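PDB 3II7: kelch-like protein 7 from Homo sapiens, which acts as a substrate-specific adapter of a CUL3-RBX1 E3 ubiquitin ligase that marks proteins for degradation, and is represented here by its kelch-repeat domain. Local coordinates for residues K133-M145 and L151-V163. Sequence-based numbering, arbitrary orientation. Where two conformers were deposited one is given.
Sequences KPSMLTQRCSHGM and LIYVCGGSLGNNV. With EDO (1,2-ethanediol), chain T.
R140 lays its guanidinium against V154 and bonds the backbone of G156. NH1 donates to G156 O at 2.9 Å, in the carbonyl plane on a lone pair and near the guanidinium plane. V154 CG1 sits over one face of that group, beside R140 CD. The bend at chi3 (91°) turns the guanidinium toward G156. H143 stands alongside, with R140 CG over one face of its ring and CD2 3.6 Å from V154 CG1. V154 CG2 meets M145 CG at 3.7 Å, and M136 SD reaches both methyls of V154. M145 SD also rests on I152 CG2.

The backbones pair antiparallel. G144 and C155 exchange two hydrogen bonds, and so do C141 and S158. Between these pairs G157 passes close to C141 O and H143 CB, where a side chain would clash. A water bridges S142 OG and S158 OG.

R140 NH2 forms a salt bridge with E172 OE2, and S170 O takes a further bond from NH1. The E172 carboxylate also accepts from L137 N and T138 N. With an alanine in place of R140, G156 O is likely to lose the NH1 donor, and E172 the charged one among its partners. S107 OG bonds H143 NE2.

This is the inner hairpin of a kelch propeller blade, strands 144-148 and 151-155. Strand 171-175 continues the sheet beyond 151-155, and strand 96-100 of the preceding blade packs against H143 and M145.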
ATOM      1  N   LYS A 133      17.255  -5.273  -8.385  1.00  5.42           N
ATOM      2  CA  LYS A 133      17.785  -5.756  -7.116  1.00  5.42           C
ATOM      3  C   LYS A 133      17.431  -7.219  -6.938  1.00  5.60           C
ATOM      4  O   LYS A 133      16.616  -7.763  -7.711  1.00  6.39           O
ATOM      5  CB  LYS A 133      17.235  -4.944  -5.928  1.00  7.58           C
ATOM      6  CG  LYS A 133      17.417  -3.442  -6.017  1.00 10.75           C
ATOM      7  CD  LYS A 133      18.798  -2.970  -6.407  1.00 28.00           C
ATOM      8  CE  LYS A 133      19.826  -3.198  -5.365  1.00 18.38           C
ATOM      9  NZ  LYS A 133      21.029  -2.226  -5.557  1.00 17.63           N
ATOM     10  N   PRO A 134      18.033  -7.881  -5.914  1.00  6.41           N
ATOM     11  CA  PRO A 134      17.714  -9.288  -5.704  1.00  6.48           C
ATOM     12  C   PRO A 134      16.221  -9.551  -5.584  1.00  6.20           C
ATOM     13  O   PRO A 134      15.485  -8.818  -4.920  1.00  5.27           O
ATOM     14  CB  PRO A 134      18.459  -9.619  -4.405  1.00  5.81           C
ATOM     15  CG  PRO A 134      19.664  -8.806  -4.511  1.00  8.93           C
ATOM     16  CD  PRO A 134      19.150  -7.475  -5.040  1.00  7.12           C
ATOM     17  N   SER A 135      15.790 -10.607  -6.234  1.00  4.43           N
ATOM     18  CA  SER A 135      14.384 -10.957  -6.295  1.00  5.72           C
ATOM     19  C   SER A 135      13.861 -11.484  -4.964  1.00  6.07           C
ATOM     20  O   SER A 135      14.607 -12.114  -4.188  1.00  5.17           O
ATOM     21  CB  SER A 135      14.177 -12.038  -7.340  1.00  8.18           C
ATOM     22  OG  SER A 135      14.345 -11.495  -8.645  1.00  9.34           O
ATOM     23  N   MET A 136      12.568 -11.290  -4.726  1.00  4.57           N
ATOM     24  CA  MET A 136      11.909 -11.919  -3.577  1.00  4.22           C
ATOM     25  C   MET A 136      12.030 -13.426  -3.628  1.00  5.49           C
ATOM     26  O   MET A 136      12.193 -14.034  -4.700  1.00  6.38           O
ATOM     27  CB  MET A 136      10.414 -11.554  -3.502  1.00  3.70           C
ATOM     28  CG  MET A 136      10.145 -10.105  -3.298  1.00  8.15           C
ATOM     29  SD  MET A 136       8.404  -9.674  -3.193  1.00  6.72           S
ATOM     30  CE  MET A 136       7.793 -10.133  -4.854  1.00  7.78           C
ATOM     31  N   LEU A 137      11.921 -14.020  -2.453  1.00  5.31           N
ATOM     32  CA  LEU A 137      11.951 -15.491  -2.299  1.00  4.38           C
ATOM     33  C   LEU A 137      10.685 -16.163  -2.880  1.00  5.13           C
ATOM     34  O   LEU A 137      10.754 -17.291  -3.392  1.00  6.18           O
ATOM     35  CB  LEU A 137      12.114 -15.860  -0.819  1.00  5.82           C
ATOM     36  CG  LEU A 137      13.460 -15.403  -0.183  1.00  7.67           C
ATOM     37  CD1 LEU A 137      13.442 -15.546   1.314  1.00  7.87           C
ATOM     38  CD2 LEU A 137      14.615 -16.216  -0.749  1.00 16.28           C
ATOM     39  N   THR A 138       9.536 -15.466  -2.794  1.00  5.00           N
ATOM     40  CA  THR A 138       8.249 -15.953  -3.326  1.00  3.68           C
ATOM     41  C   THR A 138       7.635 -14.876  -4.192  1.00  3.38           C
ATOM     42  O   THR A 138       7.536 -13.710  -3.781  1.00  5.45           O
ATOM     43  CB  THR A 138       7.270 -16.279  -2.192  1.00  6.97           C
ATOM     44  OG1 THR A 138       7.853 -17.265  -1.297  1.00  9.05           O
ATOM     45  CG2 THR A 138       5.921 -16.766  -2.749  1.00  7.38           C
ATOM     46  N   GLN A 139       7.243 -15.265  -5.394  1.00  5.47           N
ATOM     47  CA  GLN A 139       6.565 -14.384  -6.303  1.00  6.83           C
ATOM     48  C   GLN A 139       5.212 -14.008  -5.702  1.00  6.82           C
ATOM     49  O   GLN A 139       4.580 -14.818  -5.004  1.00  6.84           O
ATOM     50  CB  GLN A 139       6.374 -15.071  -7.659  1.00  7.17           C
ATOM     51  CG  GLN A 139       5.390 -16.232  -7.642  1.00 10.55           C
ATOM     52  CD  GLN A 139       5.656 -17.260  -8.725  1.00 27.41           C
ATOM     53  OE1 GLN A 139       6.527 -18.089  -8.586  1.00 12.21           O
ATOM     54  NE2 GLN A 139       4.886 -17.207  -9.808  1.00 20.80           N
ATOM     55  N   ARG A 140       4.769 -12.790  -5.966  1.00  4.46           N
ATOM     56  CA  ARG A 140       3.497 -12.316  -5.396  1.00  3.38           C
ATOM     57  C   ARG A 140       2.907 -11.092  -6.106  1.00  3.37           C
ATOM     58  O   ARG A 140       3.641 -10.297  -6.631  1.00  5.35           O
ATOM     59  CB  ARG A 140       3.630 -12.031  -3.893  1.00  6.58           C
ATOM     60  CG  ARG A 140       4.700 -11.166  -3.486  1.00 13.85           C
ATOM     61  CD  ARG A 140       4.865 -11.184  -1.946  1.00 11.51           C
ATOM     62  NE  ARG A 140       5.804 -12.187  -1.378  1.00  9.54           N
ATOM     63  CZ  ARG A 140       5.615 -12.867  -0.244  1.00  9.31           C
ATOM     64  NH1 ARG A 140       4.475 -12.790   0.425  1.00 10.87           N
ATOM     65  NH2 ARG A 140       6.543 -13.710   0.198  1.00 10.79           N
ATOM     66  N   CYS A 141       1.568 -11.038  -6.152  1.00  6.44           N
ATOM     67  CA  CYS A 141       0.751  -9.883  -6.588  0.50  3.91           C
ATOM     68  C   CYS A 141      -0.174  -9.491  -5.440  1.00  4.20           C
ATOM     69  O   CYS A 141      -0.603 -10.364  -4.692  1.00  5.99           O
ATOM     70  CB  CYS A 141      -0.159 -10.273  -7.760  0.50  4.88           C
ATOM     71  SG  CYS A 141       0.637 -10.544  -9.310  0.50 15.51           S
ATOM     72  N   SER A 142      -0.549  -8.215  -5.362  1.00  4.90           N
ATOM     73  CA  SER A 142      -1.577  -7.751  -4.431  1.00  3.99           C
ATOM     74  C   SER A 142      -1.151  -7.928  -2.998  1.00  2.54           C
ATOM     75  O   SER A 142      -1.974  -8.033  -2.115  1.00  5.42           O
ATOM     76  CB  SER A 142      -2.909  -8.473  -4.684  1.00  4.95           C
ATOM     77  OG  SER A 142      -3.337  -8.296  -6.024  1.00  7.51           O
ATOM     78  N   HIS A 143       0.153  -7.972  -2.809  1.00  3.64           N
ATOM     79  CA  HIS A 143       0.774  -8.021  -1.509  1.00  3.64           C
ATOM     80  C   HIS A 143       0.961  -6.633  -0.928  1.00  4.49           C
ATOM     81  O   HIS A 143       0.899  -5.629  -1.621  1.00  6.58           O
ATOM     82  CB  HIS A 143       2.164  -8.688  -1.617  1.00  4.74           C
ATOM     83  CG  HIS A 143       3.064  -8.044  -2.637  1.00  3.70           C
ATOM     84  ND1 HIS A 143       2.738  -7.998  -3.977  1.00  3.43           N
ATOM     85  CD2 HIS A 143       4.271  -7.430  -2.520  1.00  3.56           C
ATOM     86  CE1 HIS A 143       3.688  -7.354  -4.633  1.00  4.67           C
ATOM     87  NE2 HIS A 143       4.648  -7.034  -3.782  1.00  3.42           N
ATOM     88  N   GLY A 144       1.213  -6.588   0.365  1.00  4.15           N
ATOM     89  CA  GLY A 144       1.681  -5.339   1.011  1.00  6.94           C
ATOM     90  C   GLY A 144       3.183  -5.244   1.086  1.00  6.17           C
ATOM     91  O   GLY A 144       3.895  -6.277   1.178  1.00  5.88           O
ATOM     92  N   MET A 145       3.702  -4.006   1.040  1.00  6.07           N
ATOM     93  CA  MET A 145       5.117  -3.757   1.256  1.00  5.62           C
ATOM     94  C   MET A 145       5.282  -2.496   2.045  1.00  6.54           C
ATOM     95  O   MET A 145       4.659  -1.455   1.700  1.00  9.10           O
ATOM     96  CB  MET A 145       5.897  -3.645  -0.054  1.00  5.41           C
ATOM     97  CG  MET A 145       7.436  -3.651   0.146  1.00  8.64           C
ATOM     98  SD  MET A 145       8.476  -3.979  -1.345  1.00 10.95           S
ATOM     99  CE  MET A 145       7.936  -2.560  -2.296  1.00  8.72           C
ATOM    100  N   LEU A 151      14.426  -1.405   6.869  1.00  2.35           N
ATOM    101  CA  LEU A 151      14.189  -2.706   6.238  1.00  2.68           C
ATOM    102  C   LEU A 151      12.877  -2.646   5.489  1.00  3.96           C
ATOM    103  O   LEU A 151      11.995  -1.846   5.813  1.00  4.74           O
ATOM    104  CB  LEU A 151      14.139  -3.820   7.292  1.00  3.62           C
ATOM    105  CG  LEU A 151      15.394  -3.993   8.167  1.00  5.41           C
ATOM    106  CD1 LEU A 151      15.328  -5.226   9.104  1.00  6.44           C
ATOM    107  CD2 LEU A 151      16.631  -4.074   7.291  1.00  5.47           C
ATOM    108  N   ILE A 152      12.750  -3.494   4.489  1.00  3.71           N
ATOM    109  CA  ILE A 152      11.589  -3.511   3.626  1.00  2.49           C
ATOM    110  C   ILE A 152      10.898  -4.848   3.779  1.00  2.25           C
ATOM    111  O   ILE A 152      11.459  -5.889   3.443  1.00  4.83           O
ATOM    112  CB  ILE A 152      12.006  -3.291   2.186  1.00  5.11           C
ATOM    113  CG1 ILE A 152      12.672  -1.901   2.071  1.00  9.59           C
ATOM    114  CG2 ILE A 152      10.791  -3.427   1.199  1.00  4.09           C
ATOM    115  CD1 ILE A 152      13.082  -1.530   0.735  1.00 19.22           C
ATOM    116  N   TYR A 153       9.667  -4.803   4.266  1.00  3.37           N
ATOM    117  CA  TYR A 153       8.885  -6.001   4.578  1.00  2.00           C
ATOM    118  C   TYR A 153       7.809  -6.198   3.537  1.00  4.99           C
ATOM    119  O   TYR A 153       7.099  -5.251   3.155  1.00  5.70           O
ATOM    120  CB  TYR A 153       8.215  -5.884   5.926  1.00  2.39           C
ATOM    121  CG  TYR A 153       9.155  -5.839   7.084  1.00  4.66           C
ATOM    122  CD1 TYR A 153       9.433  -6.975   7.841  1.00  5.83           C
ATOM    123  CD2 TYR A 153       9.805  -4.669   7.416  1.00  4.74           C
ATOM    124  CE1 TYR A 153      10.329  -6.929   8.892  1.00  2.00           C
ATOM    125  CE2 TYR A 153      10.706  -4.615   8.488  1.00  2.38           C
ATOM    126  CZ  TYR A 153      10.960  -5.765   9.224  1.00  4.14           C
ATOM    127  OH  TYR A 153      11.837  -5.734  10.282  1.00  6.32           O
ATOM    128  N   VAL A 154       7.672  -7.434   3.089  1.00  4.27           N
ATOM    129  CA  VAL A 154       6.585  -7.841   2.226  0.50  5.23           C
ATOM    130  C   VAL A 154       5.784  -8.955   2.921  1.00  4.87           C
ATOM    131  O   VAL A 154       6.372  -9.806   3.548  1.00  4.97           O
ATOM    132  CB  VAL A 154       7.145  -8.396   0.920  0.50  5.89           C
ATOM    133  CG1 VAL A 154       6.066  -9.049   0.136  0.50  5.26           C
ATOM    134  CG2 VAL A 154       7.803  -7.291   0.101  0.50  8.76           C
ATOM    135  N   CYS A 155       4.460  -8.947   2.783  1.00  4.66           N
ATOM    136  CA  CYS A 155       3.655 -10.058   3.208  1.00  3.25           C
ATOM    137  C   CYS A 155       2.387 -10.216   2.414  1.00  3.91           C
ATOM    138  O   CYS A 155       1.758  -9.234   1.913  1.00  3.11           O
ATOM    139  CB  CYS A 155       3.326 -10.044   4.670  1.00  9.55           C
ATOM    140  SG  CYS A 155       2.334  -8.689   5.143  1.00 11.72           S
ATOM    141  N   GLY A 156       2.007 -11.453   2.334  1.00  5.95           N
ATOM    142  CA  GLY A 156       0.794 -11.884   1.665  1.00  2.54           C
ATOM    143  C   GLY A 156       0.841 -11.672   0.165  1.00  5.00           C
ATOM    144  O   GLY A 156       1.897 -11.787  -0.465  1.00  4.15           O
ATOM    145  N   GLY A 157      -0.312 -11.393  -0.399  1.00  4.42           N
ATOM    146  CA  GLY A 157      -0.479 -11.383  -1.847  1.00  2.58           C
ATOM    147  C   GLY A 157      -0.922 -12.741  -2.350  1.00  4.98           C
ATOM    148  O   GLY A 157      -1.256 -13.650  -1.577  1.00  5.24           O
ATOM    149  N   SER A 158      -0.941 -12.893  -3.672  1.00  3.22           N
ATOM    150  CA  SER A 158      -1.316 -14.158  -4.273  1.00  5.39           C
ATOM    151  C   SER A 158      -0.371 -14.560  -5.377  1.00  5.08           C
ATOM    152  O   SER A 158       0.411 -13.744  -5.874  1.00  3.15           O
ATOM    153  CB  SER A 158      -2.731 -14.086  -4.814  1.00 11.24           C
ATOM    154  OG  SER A 158      -2.830 -13.125  -5.839  1.00 12.02           O
ATOM    155  N   LEU A 159      -0.464 -15.833  -5.772  1.00  5.55           N
ATOM    156  CA  LEU A 159       0.161 -16.313  -7.009  1.00  8.39           C
ATOM    157  C   LEU A 159      -0.836 -17.263  -7.692  1.00  8.91           C
ATOM    158  O   LEU A 159      -1.724 -17.803  -7.024  1.00 10.40           O
ATOM    159  CB  LEU A 159       1.488 -16.995  -6.724  1.00 12.03           C
ATOM    160  CG  LEU A 159       1.599 -18.007  -5.573  1.00  9.56           C
ATOM    161  CD1 LEU A 159       0.855 -19.301  -5.840  1.00 22.19           C
ATOM    162  CD2 LEU A 159       3.105 -18.299  -5.346  1.00 16.32           C
ATOM    163  N   GLY A 160      -0.704 -17.427  -9.007  1.00  7.36           N
ATOM    164  CA  GLY A 160      -1.602 -18.268  -9.787  1.00 10.88           C
ATOM    165  C   GLY A 160      -2.941 -17.592 -10.029  1.00 13.42           C
ATOM    166  O   GLY A 160      -3.131 -16.414  -9.684  1.00 14.53           O
ATOM    167  N   ASN A 161      -3.878 -18.319 -10.633  1.00 12.02           N
ATOM    168  CA  ASN A 161      -5.220 -17.732 -10.904  1.00 11.32           C
ATOM    169  C   ASN A 161      -6.242 -17.996  -9.765  1.00 15.74           C
ATOM    170  O   ASN A 161      -5.887 -18.555  -8.719  1.00 13.60           O
ATOM    171  CB  ASN A 161      -5.731 -18.167 -12.271  1.00 17.23           C
ATOM    172  CG  ASN A 161      -6.021 -19.652 -12.358  1.00 18.71           C
ATOM    173  OD1 ASN A 161      -6.226 -20.328 -11.351  1.00 17.41           O
ATOM    174  ND2 ASN A 161      -6.057 -20.159 -13.574  1.00 22.84           N
ATOM    175  N   ASN A 162      -7.496 -17.549  -9.954  1.00 19.40           N
ATOM    176  CA  ASN A 162      -8.537 -17.716  -8.940  1.00 20.58           C
ATOM    177  C   ASN A 162      -9.089 -19.145  -8.798  1.00 23.92           C
ATOM    178  O   ASN A 162      -9.913 -19.401  -7.911  1.00 23.25           O
ATOM    179  CB  ASN A 162      -9.713 -16.756  -9.220  1.00 26.66           C
ATOM    180  CG  ASN A 162      -9.329 -15.287  -9.037  1.00 29.16           C
ATOM    181  OD1 ASN A 162      -8.654 -14.924  -8.077  1.00 35.67           O
ATOM    182  ND2 ASN A 162      -9.768 -14.444  -9.964  1.00 44.37           N
ATOM    183  N   VAL A 163      -8.654 -20.067  -9.663  1.00 22.20           N
ATOM    184  CA  VAL A 163      -9.108 -21.467  -9.598  1.00 23.90           C
ATOM    185  C   VAL A 163      -8.060 -22.369  -8.917  1.00 19.89           C
ATOM    186  O   VAL A 163      -8.379 -23.100  -7.975  1.00 20.20           O
ATOM    187  CB  VAL A 163      -9.465 -21.988 -11.012  1.00 22.18           C
ATOM    188  CG1 VAL A 163      -9.727 -23.501 -11.008  1.00 21.33           C
ATOM    189  CG2 VAL A 163     -10.697 -21.229 -11.553  1.00 20.93           C
TER
HETATM  190  C1  EDO T 969      14.079 -16.784  -7.914  1.00 48.55           C
HETATM  191  O1  EDO T 969      14.824 -16.304  -9.042  1.00 58.58           O
HETATM  192  C2  EDO T 969      13.927 -15.678  -6.866  1.00 40.71           C
HETATM  193  O2  EDO T 969      13.373 -16.214  -5.654  1.00 39.68           O
HETATM  194  O   HOH W   1      -4.206 -11.041  -6.962  1.00 17.76           O